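Local coordinates for protein HI1317 (Haemophilus influenzae, PDB 1JOV) that probably interconverts the alpha and beta anomers of D-glucose 6-phosphate, at residues Gln38-Ile43 / Ala123-Val128; Cys133-Thr138 / Ala147-Tyr152; Pro22-Lys27 / Leu110-Phe115; Lys7-Glu12 / Trp96-Tyr101; Lys84-Ala87 / Arg92-Leu95. All blocks are in the same frame, centred on the assembly; numbering follows the deposited sequence.

Contact 1 of 5, residues Gln38-Ile43 / Ala123-Val128; sequences QGAQLI and AKVSMV
The beta-supersandwich of the galactose mutarotase-like fold is built here, where the start of strand 41-47 in one antiparallel sheet, with the loop residue Ala-40 just before it, packs on strand 121-129 in another. Met-127 and Leu-42 meet at one end of the contact, and Val-125 and Ala-40 at the other. The Met-127 side chain does most of the reaching. Its CG lies beside the backbone N, anti to the carbonyl carbon (chi1 -58°), and the chain then runs fully extended. This carries the terminal methyl across the gap to the backbone of the facing segment. Met-127 CE lies 3.3 Å from Ala-40 O and 3.7 Å from Leu-42 N. The same methyl touches Leu-42 CB at 3.9 Å, and Met-127 SD follows at 4.1 Å from that CB. The leucine is therefore met mainly at the base of its side chain, at CB. The second pair is looser: Val-125 CG2 stands 4.3 Å from Ala-40 CB. The CA atoms of Ala-40 and Val-125 are 7.0 Å apart, against 8.6 Å for Leu-42 and Met-127. The short side chains serve the narrower end and the long thioether spans the wider one. Around them, Trp-96 and Phe-112 pack on Ala-40, while Ile-35 touches both Leu-42 and Met-127. Gln-41 turns from the interface, and its NE2 is hydrogen-bonded to Ile-69 O and Gly-71 O. All four touching residues are buried. The contact is apolar side-chain packing, with one methyl set against the backbone, so shape and dispersion hold it rather than directed polar bonds.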
# COMPACT_ATOMS: atom_id res chain seq x y z
N GLN A 38 -10.34 7.05 -4.82
CA GLN A 38 -9.72 6.71 -6.07
C GLN A 38 -8.75 5.56 -5.69
O GLN A 38 -7.82 5.76 -4.90
CB GLN A 38 -8.94 7.81 -6.76
CG GLN A 38 -8.15 7.30 -7.95
CD GLN A 38 -7.38 8.40 -8.63
OE1 GLN A 38 -7.98 9.30 -9.21
NE2 GLN A 38 -6.07 8.53 -8.69
N GLY A 39 -8.95 4.41 -6.25
CA GLY A 39 -8.05 3.25 -6.02
C GLY A 39 -8.26 2.61 -4.62
O GLY A 39 -7.38 1.80 -4.21
N ALA A 40 -9.33 2.96 -3.92
CA ALA A 40 -9.53 2.48 -2.52
C ALA A 40 -8.17 2.50 -1.85
O ALA A 40 -7.73 1.46 -1.27
CB ALA A 40 -10.11 1.04 -2.58
N GLN A 41 -7.48 3.63 -1.88
CA GLN A 41 -6.09 3.66 -1.52
C GLN A 41 -5.79 4.22 -0.15
O GLN A 41 -5.98 5.42 0.11
CB GLN A 41 -5.29 4.41 -2.59
CG GLN A 41 -3.83 4.29 -2.49
CD GLN A 41 -3.17 4.77 -3.78
OE1 GLN A 41 -3.70 4.64 -4.88
NE2 GLN A 41 -1.92 5.27 -3.59
N LEU A 42 -5.51 3.37 0.83
CA LEU A 42 -5.08 3.90 2.14
C LEU A 42 -3.81 4.80 1.97
O LEU A 42 -2.81 4.34 1.35
CB LEU A 42 -4.73 2.67 2.99
CG LEU A 42 -4.31 2.99 4.44
CD1 LEU A 42 -5.34 3.74 5.36
CD2 LEU A 42 -3.91 1.65 5.11
N ILE A 43 -3.93 6.09 2.27
CA ILE A 43 -2.74 6.94 2.20
C ILE A 43 -2.10 7.44 3.48
O ILE A 43 -1.01 8.04 3.41
CB ILE A 43 -3.07 8.13 1.24
CG1 ILE A 43 -4.36 8.83 1.67
CG2 ILE A 43 -3.23 7.51 -0.16
CD1 ILE A 43 -4.57 10.20 0.99
N ALA A 123 -13.95 -6.16 -7.75
CA ALA A 123 -12.95 -6.39 -6.68
C ALA A 123 -13.47 -5.72 -5.41
O ALA A 123 -14.37 -4.85 -5.41
CB ALA A 123 -11.54 -5.83 -7.08
N LYS A 124 -12.87 -6.14 -4.32
CA LYS A 124 -13.23 -5.59 -3.03
C LYS A 124 -11.96 -5.23 -2.23
O LYS A 124 -10.94 -5.87 -2.44
CB LYS A 124 -14.10 -6.61 -2.28
CG LYS A 124 -14.65 -6.15 -0.93
CD LYS A 124 -15.74 -7.07 -0.44
CE LYS A 124 -15.25 -8.49 -0.23
NZ LYS A 124 -16.25 -9.33 0.47
N VAL A 125 -12.00 -4.28 -1.35
CA VAL A 125 -10.89 -4.08 -0.41
C VAL A 125 -11.50 -3.89 0.95
O VAL A 125 -12.44 -3.10 1.13
CB VAL A 125 -10.02 -2.84 -0.73
CG1 VAL A 125 -9.15 -2.48 0.45
CG2 VAL A 125 -9.17 -3.09 -1.97
N SER A 126 -10.95 -4.60 1.95
CA SER A 126 -11.39 -4.30 3.30
C SER A 126 -10.20 -3.79 4.09
O SER A 126 -9.07 -4.20 3.91
CB SER A 126 -11.90 -5.56 4.09
OG SER A 126 -10.90 -6.55 4.19
N MET A 127 -10.48 -2.95 5.07
CA MET A 127 -9.44 -2.43 5.93
C MET A 127 -9.94 -2.50 7.37
O MET A 127 -11.01 -2.01 7.62
CB MET A 127 -9.10 -0.96 5.60
CG MET A 127 -8.67 -0.82 4.10
SD MET A 127 -8.33 0.97 3.79
CE MET A 127 -8.07 0.90 2.00
N VAL A 128 -9.18 -3.12 8.27
CA VAL A 128 -9.56 -3.28 9.65
C VAL A 128 -8.49 -2.58 10.50
O VAL A 128 -7.32 -2.94 10.45
CB VAL A 128 -9.70 -4.77 10.08
CG1 VAL A 128 -10.18 -4.87 11.52
CG2 VAL A 128 -10.64 -5.52 9.15

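Contact 2 of 5, residues Cys133-Thr138 / Ala147-Tyr152; sequences CHLTFT and AALHTY
Leu-149 is the tight point of this contact, with Leu-135 and Phe-137 packed against its branched end. Leu-149 CD2 lies 3.9 Å from Leu-135 CD2 and also 3.9 Å from Phe-137 CB. Its other methyl, CD1, comes within 4.1 Å of Leu-135 CD2. The two leucine side chains run alongside each other, pointing opposite ways. Leu-149 has CG beside its backbone N (chi1 -41°), which sends both methyls toward strand 133-139. Further along, Ala-147 CB approaches the Phe-137 ring obliquely and is 3.9 Å from CE2. Strands 133-138 and 147-149 run nearly antiparallel, at 166°, with their axes 8.6 Å apart. They are not paired. They belong to facing sheets of the mutarotase-like beta-supersandwich, and the interior between them is filled by these side chains. Ile-75 and Leu-262 add to the packing round Phe-137. The other face of strand 133-138 is the solvent side, where His-134, Thr-136 and Thr-138 are partly exposed. Thr-136 points away from the contact, and His-134 NE2 is bonded to Ser-263 OG. On the far side of 147-152, the chain makes an inverse gamma turn centred on His-150, a predicted active-site residue, whose ring meets that of His-88 and touches Glu-248, the other predicted one.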
# COMPACT_ATOMS: atom_id res chain seq x y z
N CYS A 133 -3.11 -2.67 11.21
CA CYS A 133 -3.92 -2.34 10.02
C CYS A 133 -4.02 -3.56 9.12
O CYS A 133 -3.02 -3.97 8.53
CB CYS A 133 -3.36 -1.14 9.26
SG CYS A 133 -4.19 -0.80 7.67
N HIS A 134 -5.23 -4.15 9.02
CA HIS A 134 -5.25 -5.33 8.15
C HIS A 134 -5.98 -4.98 6.84
O HIS A 134 -7.18 -4.74 6.86
CB HIS A 134 -5.96 -6.48 8.89
CG HIS A 134 -5.80 -7.81 8.21
ND1 HIS A 134 -6.31 -8.99 8.72
CD2 HIS A 134 -5.18 -8.14 7.05
CE1 HIS A 134 -6.01 -9.98 7.91
NE2 HIS A 134 -5.33 -9.51 6.89
N LEU A 135 -5.29 -4.95 5.73
CA LEU A 135 -5.84 -4.59 4.45
C LEU A 135 -5.89 -5.83 3.52
O LEU A 135 -4.86 -6.45 3.30
CB LEU A 135 -4.90 -3.57 3.88
CG LEU A 135 -5.34 -2.85 2.65
CD1 LEU A 135 -4.61 -1.52 2.53
CD2 LEU A 135 -5.11 -3.69 1.42
N THR A 136 -7.05 -6.17 3.02
CA THR A 136 -7.22 -7.36 2.17
C THR A 136 -7.82 -6.96 0.85
O THR A 136 -8.75 -6.15 0.84
CB THR A 136 -8.20 -8.35 2.82
OG1 THR A 136 -7.68 -8.77 4.07
CG2 THR A 136 -8.41 -9.55 1.93
N PHE A 137 -7.30 -7.50 -0.23
CA PHE A 137 -7.83 -7.26 -1.55
C PHE A 137 -8.40 -8.58 -2.10
O PHE A 137 -7.72 -9.59 -1.98
CB PHE A 137 -6.74 -6.76 -2.56
CG PHE A 137 -7.14 -6.75 -4.01
CD1 PHE A 137 -7.75 -5.64 -4.56
CD2 PHE A 137 -6.95 -7.86 -4.85
CE1 PHE A 137 -8.18 -5.62 -5.90
CE2 PHE A 137 -7.36 -7.86 -6.18
CZ PHE A 137 -7.98 -6.74 -6.72
N THR A 138 -9.61 -8.60 -2.68
CA THR A 138 -10.17 -9.81 -3.28
C THR A 138 -10.57 -9.48 -4.67
O THR A 138 -11.24 -8.45 -4.96
CB THR A 138 -11.47 -10.26 -2.53
OG1 THR A 138 -11.13 -10.38 -1.12
CG2 THR A 138 -11.91 -11.68 -3.08
N ALA A 147 -1.96 -9.24 -8.65
CA ALA A 147 -2.32 -8.11 -7.82
C ALA A 147 -1.17 -7.83 -6.90
O ALA A 147 -0.29 -8.70 -6.61
CB ALA A 147 -3.55 -8.43 -7.05
N ALA A 148 -1.13 -6.64 -6.35
CA ALA A 148 -0.10 -6.30 -5.39
C ALA A 148 -0.60 -5.13 -4.57
O ALA A 148 -1.26 -4.23 -5.08
CB ALA A 148 1.22 -5.94 -6.07
N LEU A 149 -0.26 -5.14 -3.30
CA LEU A 149 -0.49 -4.09 -2.35
C LEU A 149 0.85 -3.40 -2.28
O LEU A 149 1.75 -3.88 -1.60
CB LEU A 149 -0.98 -4.60 -1.00
CG LEU A 149 -2.00 -5.73 -1.09
CD1 LEU A 149 -2.20 -6.38 0.28
CD2 LEU A 149 -3.32 -5.22 -1.63
N HIS A 150 0.99 -2.31 -2.96
CA HIS A 150 2.28 -1.66 -3.13
C HIS A 150 2.64 -0.66 -2.02
O HIS A 150 2.82 0.54 -2.25
CB HIS A 150 2.19 -1.05 -4.49
CG HIS A 150 3.47 -0.51 -5.12
ND1 HIS A 150 4.26 0.43 -4.53
CD2 HIS A 150 4.03 -0.81 -6.32
CE1 HIS A 150 5.24 0.75 -5.37
NE2 HIS A 150 5.10 0.01 -6.44
N THR A 151 2.73 -1.22 -0.85
CA THR A 151 2.82 -0.38 0.37
C THR A 151 4.10 0.48 0.46
O THR A 151 5.22 -0.03 0.38
CB THR A 151 2.73 -1.29 1.62
OG1 THR A 151 1.61 -2.21 1.46
CG2 THR A 151 2.50 -0.41 2.98
N TYR A 152 3.84 1.77 0.65
CA TYR A 152 4.95 2.73 0.88
C TYR A 152 5.02 3.02 2.34
O TYR A 152 4.12 3.68 2.95
CB TYR A 152 4.77 4.09 0.13
CG TYR A 152 4.77 4.10 -1.33
CD1 TYR A 152 3.70 3.59 -2.08
CD2 TYR A 152 5.77 4.77 -2.00
CE1 TYR A 152 3.73 3.64 -3.52
CE2 TYR A 152 5.80 4.83 -3.38
CZ TYR A 152 4.78 4.31 -4.14
OH TYR A 152 4.82 4.42 -5.52

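Contact 3 of 5, residues Pro22-Lys27 / Leu110-Phe115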
# COMPACT_ATOMS: atom_id res chain seq x y z
N PRO A 22 -11.85 12.50 -3.64
CA PRO A 22 -12.51 12.37 -2.31
C PRO A 22 -11.72 11.40 -1.44
O PRO A 22 -11.28 10.34 -1.99
CB PRO A 22 -13.89 11.85 -2.66
CG PRO A 22 -13.81 11.46 -4.09
CD PRO A 22 -12.54 11.75 -4.69
N VAL A 23 -11.51 11.76 -0.21
CA VAL A 23 -10.72 11.01 0.75
C VAL A 23 -11.47 10.86 2.06
O VAL A 23 -11.91 11.84 2.68
CB VAL A 23 -9.34 11.70 0.99
CG1 VAL A 23 -8.52 10.92 2.03
CG2 VAL A 23 -8.59 11.83 -0.32
N LEU A 24 -11.61 9.64 2.55
CA LEU A 24 -12.17 9.49 3.85
C LEU A 24 -11.15 9.79 4.90
O LEU A 24 -10.00 9.28 4.82
CB LEU A 24 -12.63 8.05 4.08
CG LEU A 24 -13.83 7.64 3.38
CD1 LEU A 24 -14.00 6.10 3.43
CD2 LEU A 24 -15.00 8.29 4.09
N HIS A 25 -11.57 10.53 5.93
CA HIS A 25 -10.75 10.76 7.10
C HIS A 25 -11.35 10.04 8.33
O HIS A 25 -12.49 10.30 8.71
CB HIS A 25 -10.70 12.25 7.47
CG HIS A 25 -9.99 13.15 6.46
ND1 HIS A 25 -9.35 14.31 6.83
CD2 HIS A 25 -9.84 13.02 5.12
CE1 HIS A 25 -8.82 14.89 5.76
NE2 HIS A 25 -9.11 14.12 4.71
N LEU A 26 -10.60 9.15 8.96
CA LEU A 26 -11.00 8.47 10.17
C LEU A 26 -10.19 9.01 11.38
O LEU A 26 -8.94 9.12 11.30
CB LEU A 26 -10.58 7.05 9.97
CG LEU A 26 -10.93 6.23 11.20
CD1 LEU A 26 -12.43 6.14 11.47
CD2 LEU A 26 -10.28 4.81 11.09
N LYS A 27 -10.88 9.41 12.45
CA LYS A 27 -10.22 9.79 13.71
C LYS A 27 -10.92 9.09 14.85
O LYS A 27 -12.10 9.38 15.13
CB LYS A 27 -10.27 11.29 13.94
CG LYS A 27 -9.34 12.00 13.02
CD LYS A 27 -9.30 13.53 13.32
CE LYS A 27 -8.39 14.27 12.33
NZ LYS A 27 -8.56 13.79 10.91
N LEU A 110 -13.66 -0.80 7.28
CA LEU A 110 -14.21 -0.12 6.09
C LEU A 110 -14.09 -1.12 4.94
O LEU A 110 -13.06 -1.86 4.88
CB LEU A 110 -13.25 1.03 5.74
CG LEU A 110 -13.13 2.10 6.86
CD1 LEU A 110 -12.20 3.23 6.23
CD2 LEU A 110 -14.46 2.62 7.37
N GLU A 111 -15.10 -1.13 4.07
CA GLU A 111 -15.07 -2.03 2.87
C GLU A 111 -15.30 -1.14 1.68
O GLU A 111 -16.13 -0.25 1.74
CB GLU A 111 -16.15 -3.15 2.86
CG GLU A 111 -15.86 -4.06 4.07
CD GLU A 111 -16.81 -5.25 4.13
OE1 GLU A 111 -17.59 -5.46 3.17
OE2 GLU A 111 -16.78 -5.99 5.15
N PHE A 112 -14.56 -1.39 0.63
CA PHE A 112 -14.64 -0.66 -0.63
C PHE A 112 -14.92 -1.63 -1.72
O PHE A 112 -14.47 -2.77 -1.67
CB PHE A 112 -13.29 0.05 -0.87
CG PHE A 112 -13.00 1.04 0.23
CD1 PHE A 112 -13.51 2.31 0.15
CD2 PHE A 112 -12.23 0.67 1.34
CE1 PHE A 112 -13.24 3.22 1.13
CE2 PHE A 112 -11.97 1.60 2.34
CZ PHE A 112 -12.47 2.87 2.23
N GLU A 113 -15.66 -1.22 -2.76
CA GLU A 113 -15.86 -2.13 -3.89
C GLU A 113 -15.57 -1.39 -5.23
O GLU A 113 -15.76 -0.16 -5.29
CB GLU A 113 -17.30 -2.64 -3.92
CG GLU A 113 -17.56 -3.58 -2.69
CD GLU A 113 -19.01 -3.89 -2.51
OE1 GLU A 113 -19.81 -2.94 -2.64
OE2 GLU A 113 -19.35 -5.06 -2.31
N LEU A 114 -15.11 -2.17 -6.21
CA LEU A 114 -14.81 -1.66 -7.55
C LEU A 114 -15.76 -2.38 -8.51
O LEU A 114 -15.94 -3.65 -8.43
CB LEU A 114 -13.38 -2.02 -7.97
CG LEU A 114 -13.00 -1.62 -9.43
CD1 LEU A 114 -13.17 -0.12 -9.48
CD2 LEU A 114 -11.57 -2.13 -9.66
N PHE A 115 -16.45 -1.62 -9.35
CA PHE A 115 -17.43 -2.18 -10.30
C PHE A 115 -17.05 -1.93 -11.73
O PHE A 115 -16.42 -0.92 -12.08
CB PHE A 115 -18.81 -1.60 -10.04
CG PHE A 115 -19.41 -1.98 -8.73
CD1 PHE A 115 -20.12 -3.19 -8.56
CD2 PHE A 115 -19.28 -1.11 -7.66
CE1 PHE A 115 -20.60 -3.54 -7.32
CE2 PHE A 115 -19.77 -1.44 -6.45
CZ PHE A 115 -20.41 -2.66 -6.25
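Leu-24 meets Phe-112 and Leu-110 through a single methyl group. Leu-24 CD1 sits at the edge of the Phe-112 ring, near its plane, at 3.8 Å from both CE1 and CZ. The methyl thus addresses the outer rim of the ring and not its face. A second, wider contact runs from Leu-24 CD1 to Leu-110 CD1 at 4.4 Å. Leu-24 and Phe-112 point at each other from their two strands. In Phe-112 the ring carbon CG stands beside the backbone N (chi1 -61°), and the ring extends across the gap with its far edge leading. In the next shell, Ile-35 of strand 31-36 touches Leu-110 and Phe-112, Leu-15 of strand 13-18 packs on Leu-24, and Tyr-101 lies against Leu-110. Backbone bonds fix the strand positions: Leu-24 pairs with Ile-35, and His-25 with His-14. Outward, Glu-111 OE2 forms a salt bridge with Arg-109 NE, and His-25 NE2 is hydrogen-bonded to His-18 NE2. The three touching residues are buried and lie away from the predicted active site. They join the middle strand of the five-stranded N-terminal sheet to the eight-stranded sheet, a face-to-face packing of antiparallel sheets that belongs to the beta-supersandwich of the aldose 1-epimerase family.

Contact 4 of 5, residues Lys7-Glu12 / Trp96-Tyr101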
# COMPACT_ATOMS: atom_id res chain seq x y z
N LYS A 7 -18.82 15.21 3.31
CA LYS A 7 -19.84 14.50 4.06
C LYS A 7 -19.30 13.95 5.34
O LYS A 7 -18.14 13.62 5.44
CB LYS A 7 -20.40 13.31 3.20
CG LYS A 7 -21.73 12.79 3.66
CD LYS A 7 -22.77 13.93 3.25
CE LYS A 7 -23.93 13.31 2.53
NZ LYS A 7 -24.70 14.33 1.80
N THR A 8 -20.15 14.17 6.37
CA THR A 8 -19.94 13.76 7.75
C THR A 8 -20.70 12.44 7.82
O THR A 8 -21.91 12.46 8.00
CB THR A 8 -20.49 14.71 8.82
OG1 THR A 8 -19.90 16.00 8.67
CG2 THR A 8 -20.19 14.17 10.21
N LEU A 9 -20.01 11.32 7.70
CA LEU A 9 -20.70 10.04 7.80
C LEU A 9 -21.02 9.74 9.27
O LEU A 9 -22.19 9.41 9.61
CB LEU A 9 -19.94 8.87 7.13
CG LEU A 9 -19.69 8.95 5.63
CD1 LEU A 9 -18.60 10.01 5.33
CD2 LEU A 9 -19.22 7.57 5.19
N THR A 10 -20.00 9.82 10.13
CA THR A 10 -20.19 9.76 11.60
C THR A 10 -19.27 10.80 12.20
O THR A 10 -18.49 11.40 11.46
CB THR A 10 -19.84 8.38 12.23
OG1 THR A 10 -18.41 8.29 12.39
CG2 THR A 10 -20.34 7.24 11.34
N PRO A 11 -19.32 11.03 13.51
CA PRO A 11 -18.39 11.99 14.14
C PRO A 11 -16.95 11.59 13.93
O PRO A 11 -16.12 12.51 13.94
CB PRO A 11 -18.75 11.92 15.65
CG PRO A 11 -20.19 11.48 15.65
CD PRO A 11 -20.28 10.47 14.49
N GLU A 12 -16.68 10.30 13.71
CA GLU A 12 -15.32 9.83 13.57
C GLU A 12 -14.91 9.62 12.09
O GLU A 12 -13.72 9.39 11.84
CB GLU A 12 -15.18 8.55 14.38
CG GLU A 12 -15.38 8.90 15.89
CD GLU A 12 -15.55 7.72 16.78
OE1 GLU A 12 -16.32 6.84 16.37
OE2 GLU A 12 -14.92 7.69 17.86
N TRP A 96 -13.50 3.87 -6.47
CA TRP A 96 -14.24 2.80 -5.75
C TRP A 96 -15.35 3.42 -4.87
O TRP A 96 -15.27 4.63 -4.53
CB TRP A 96 -13.26 2.05 -4.89
CG TRP A 96 -12.15 1.34 -5.62
CD1 TRP A 96 -11.22 1.83 -6.59
CD2 TRP A 96 -11.73 -0.02 -5.34
NE1 TRP A 96 -10.36 0.82 -6.93
CE2 TRP A 96 -10.67 -0.32 -6.18
CE3 TRP A 96 -12.24 -1.02 -4.51
CZ2 TRP A 96 -9.97 -1.53 -6.13
CZ3 TRP A 96 -11.59 -2.29 -4.47
CH2 TRP A 96 -10.49 -2.55 -5.34
N GLN A 97 -16.26 2.59 -4.39
CA GLN A 97 -17.29 3.05 -3.49
C GLN A 97 -17.07 2.47 -2.09
O GLN A 97 -16.61 1.37 -1.93
CB GLN A 97 -18.65 2.60 -3.99
CG GLN A 97 -19.16 3.43 -5.21
CD GLN A 97 -18.35 3.13 -6.45
OE1 GLN A 97 -17.90 4.09 -7.18
NE2 GLN A 97 -18.15 1.86 -6.75
N LEU A 98 -17.44 3.26 -1.06
CA LEU A 98 -17.40 2.77 0.34
C LEU A 98 -18.72 2.00 0.51
O LEU A 98 -19.83 2.59 0.45
CB LEU A 98 -17.38 3.95 1.27
CG LEU A 98 -17.48 3.59 2.76
CD1 LEU A 98 -16.22 2.93 3.29
CD2 LEU A 98 -17.76 4.88 3.56
N SER A 99 -18.65 0.67 0.61
CA SER A 99 -19.86 -0.13 0.67
C SER A 99 -20.25 -0.51 2.09
O SER A 99 -21.36 -0.94 2.36
CB SER A 99 -19.59 -1.38 -0.17
OG SER A 99 -18.40 -1.95 0.20
N HIS A 100 -19.32 -0.38 2.99
CA HIS A 100 -19.62 -0.65 4.38
C HIS A 100 -18.67 -0.05 5.36
O HIS A 100 -17.47 0.04 5.16
CB HIS A 100 -19.61 -2.16 4.52
CG HIS A 100 -19.53 -2.66 5.91
ND1 HIS A 100 -20.62 -2.66 6.75
CD2 HIS A 100 -18.52 -3.26 6.61
CE1 HIS A 100 -20.30 -3.22 7.90
NE2 HIS A 100 -19.04 -3.63 7.83
N TYR A 101 -19.19 0.47 6.47
CA TYR A 101 -18.30 0.95 7.55
C TYR A 101 -18.91 0.48 8.90
O TYR A 101 -20.13 0.51 9.07
CB TYR A 101 -18.09 2.46 7.47
CG TYR A 101 -19.34 3.31 7.46
CD1 TYR A 101 -20.02 3.60 6.30
CD2 TYR A 101 -19.82 3.82 8.67
CE1 TYR A 101 -21.18 4.45 6.36
CE2 TYR A 101 -20.92 4.61 8.73
CZ TYR A 101 -21.58 4.95 7.63
OH TYR A 101 -22.70 5.72 7.78
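The chain of 7-12 turns a corner at Leu-9, while 96-101 runs into strand 97-104; the CA atoms of Leu-9 and Tyr-101 are 9.4 Å apart. Strands 3-10 and 97-104 are each outermost in their sheet, so the contact joins edge strands of the beta-supersandwich. Both edges carry a classic beta bulge, Leu-9 and Thr-10 opposite Leu-13, and Ser-99 and His-100 opposite Glu-111. Across the gap, the ends of Leu-9 and Leu-98 meet tip to tip. Their CD2 atoms are 3.5 Å apart, tighter than usual for two methyls. Leu-9 CD2 also lies 3.9 Å from Tyr-101 CE1, so one methyl serves two partners. The Tyr-101 ring is approached obliquely at two places. Leu-9 CD2 is nearest CE1, and Thr-10 CG2 lies 3.8 Å from CE2, both on the same side of the ring plane. Tyr-101 holds CG between its backbone N and carbonyl carbon (chi1 55°), which brings the ring up to both residues. Leu-13 and Leu-110 also touch Tyr-101. The contact is at the surface, and Tyr-101 remains exposed. Thr-10 also shapes its own chain: in an ST turn, its OG1 accepts a hydrogen bond from Glu-12 N at 3.0 Å, with an N-H...O angle of 145°.

Contact 5 of 5, residues Lys84-Ala87 / Arg92-Leu95; sequences KQPA and RIRL. With SO4 (sulfate ion), chain B.
Arg-92 reaches across to Ala-87 and also holds a sulfate ion, probably from the crystallisation liquor. Its CG lies between the backbone N and the carbonyl carbon (chi1 68°), and from CG to NE the chain is extended. The guanidinium is thereby delivered well away from its own backbone. Arg-92 NH1 donates to sulfate O1 at 2.9 Å in an almost straight bond, 175° at the hydrogen. Arg-92 NH2 donates to sulfate O4 at 3.0 Å. The sulfur lies in the guanidinium plane, at its edge, so the two N-H groups grip the anion as a fork. Arg-92 NH2 also makes a weak bond to Ala-87 O at 3.0 Å, bent to 128° and oblique to the plane. A water lies in that plane and strengthens the link: it accepts from Arg-92 NE at 2.9 Å and donates to Ala-87 O at 2.7 Å. These partners limit how the guanidinium can rotate. The apolar part is slight. Ile-93 also places CG1 between its backbone N and carbonyl carbon, and CD1 extends beyond it to reach the proline. Ile-93 CD1 lies 4.1 Å from Pro-86 CG, on a proline that follows a cis peptide bond. Arg-94 turns elsewhere, bridging to Glu-122 OE2. Arg-70 NH2 is a further donor to the sulfate. The Arg-92 side chain is about 6 Å from that of His-150, a predicted active-site residue. Two arginines round a tetrahedral anion beside that histidine are consistent with a site for the phosphate of glucose 6-phosphate in this epimerase family.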
# COMPACT_ATOMS: atom_id res chain seq x y z
N LYS A 84 1.99 -4.18 -19.33
CA LYS A 84 1.03 -3.44 -20.17
C LYS A 84 0.88 -2.03 -19.68
O LYS A 84 1.26 -1.70 -18.57
CB LYS A 84 -0.36 -4.05 -20.18
CG LYS A 84 -0.42 -5.37 -20.89
CD LYS A 84 -1.86 -5.62 -21.29
CE LYS A 84 -2.74 -5.70 -20.05
NZ LYS A 84 -4.14 -6.10 -20.33
N GLN A 85 0.29 -1.21 -20.53
CA GLN A 85 0.04 0.16 -20.16
C GLN A 85 -1.47 0.36 -19.96
O GLN A 85 -2.30 -0.22 -20.66
CB GLN A 85 0.67 1.10 -21.22
CG GLN A 85 2.20 0.93 -21.29
CD GLN A 85 2.89 1.63 -20.13
OE1 GLN A 85 2.37 2.64 -19.63
NE2 GLN A 85 4.05 1.11 -19.69
N PRO A 86 -1.87 1.09 -18.94
CA PRO A 86 -0.99 1.76 -17.97
C PRO A 86 -0.24 0.83 -16.97
O PRO A 86 -0.86 -0.20 -16.66
CB PRO A 86 -1.96 2.65 -17.22
CG PRO A 86 -3.28 1.97 -17.27
CD PRO A 86 -3.28 1.22 -18.60
N ALA A 87 0.93 1.18 -16.50
CA ALA A 87 1.59 0.34 -15.53
C ALA A 87 0.67 0.04 -14.31
O ALA A 87 -0.08 0.91 -13.85
CB ALA A 87 2.91 0.97 -15.08
N ARG A 92 -6.02 1.40 -9.58
CA ARG A 92 -5.56 2.48 -8.73
C ARG A 92 -5.92 3.88 -9.31
O ARG A 92 -5.68 4.90 -8.64
CB ARG A 92 -4.05 2.35 -8.58
CG ARG A 92 -3.24 2.62 -9.89
CD ARG A 92 -1.78 2.49 -9.60
NE ARG A 92 -1.00 2.69 -10.84
CZ ARG A 92 0.28 3.09 -10.91
NH1 ARG A 92 0.99 3.33 -9.85
NH2 ARG A 92 0.85 3.18 -12.15
N ILE A 93 -6.44 3.85 -10.52
CA ILE A 93 -6.93 5.04 -11.22
C ILE A 93 -8.43 5.17 -11.44
O ILE A 93 -8.87 6.04 -12.21
CB ILE A 93 -6.19 5.21 -12.54
CG1 ILE A 93 -6.33 4.01 -13.42
CG2 ILE A 93 -4.81 5.57 -12.17
CD1 ILE A 93 -5.84 4.27 -14.98
N ARG A 94 -9.22 4.31 -10.80
CA ARG A 94 -10.66 4.24 -10.91
C ARG A 94 -11.29 4.49 -9.50
O ARG A 94 -10.63 4.28 -8.52
CB ARG A 94 -11.12 2.88 -11.39
CG ARG A 94 -10.70 2.60 -12.85
CD ARG A 94 -10.70 1.07 -13.32
NE ARG A 94 -11.99 0.43 -13.12
CZ ARG A 94 -12.20 -0.88 -13.14
NH1 ARG A 94 -11.17 -1.72 -13.35
NH2 ARG A 94 -13.45 -1.35 -12.94
N LEU A 95 -12.43 5.13 -9.46
CA LEU A 95 -13.10 5.45 -8.21
C LEU A 95 -13.75 4.15 -7.73
O LEU A 95 -14.49 3.49 -8.46
CB LEU A 95 -14.32 6.41 -8.42
CG LEU A 95 -13.75 7.80 -8.46
CD1 LEU A 95 -14.79 8.78 -9.08
CD2 LEU A 95 -13.43 8.17 -7.07
S SO4 B . 4.34 4.27 -11.43
O1 SO4 B . 3.69 4.34 -10.13
O2 SO4 B . 4.78 2.91 -11.56
O3 SO4 B . 5.48 5.21 -11.54
O4 SO4 B . 3.41 4.69 -12.45
O HOH W 1 -2.24 2.46 -13.42

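Contacts 1, 2 and 3 are buried; contacts 4 and 5 are at the surface. Contacts 1 to 4 are mainly apolar packing. Strands 97-104, 107-115, 121-129 and 133-139 are consecutive in one sheet, and they supply one side of contacts 4, 3, 1 and 2 in turn. The five-stranded sheet supplies the other side of contacts 1, 3 and 4, whereas contact 2 reaches the seven-stranded sheet. Trp-96 touches residues of contacts 1 and 2. Contact 5 differs most: two parts of one long loop meet through a weak bond, a water and a small apolar touch, and the arginine also binds an anion. Arg-94 ties it to contacts 1 and 3.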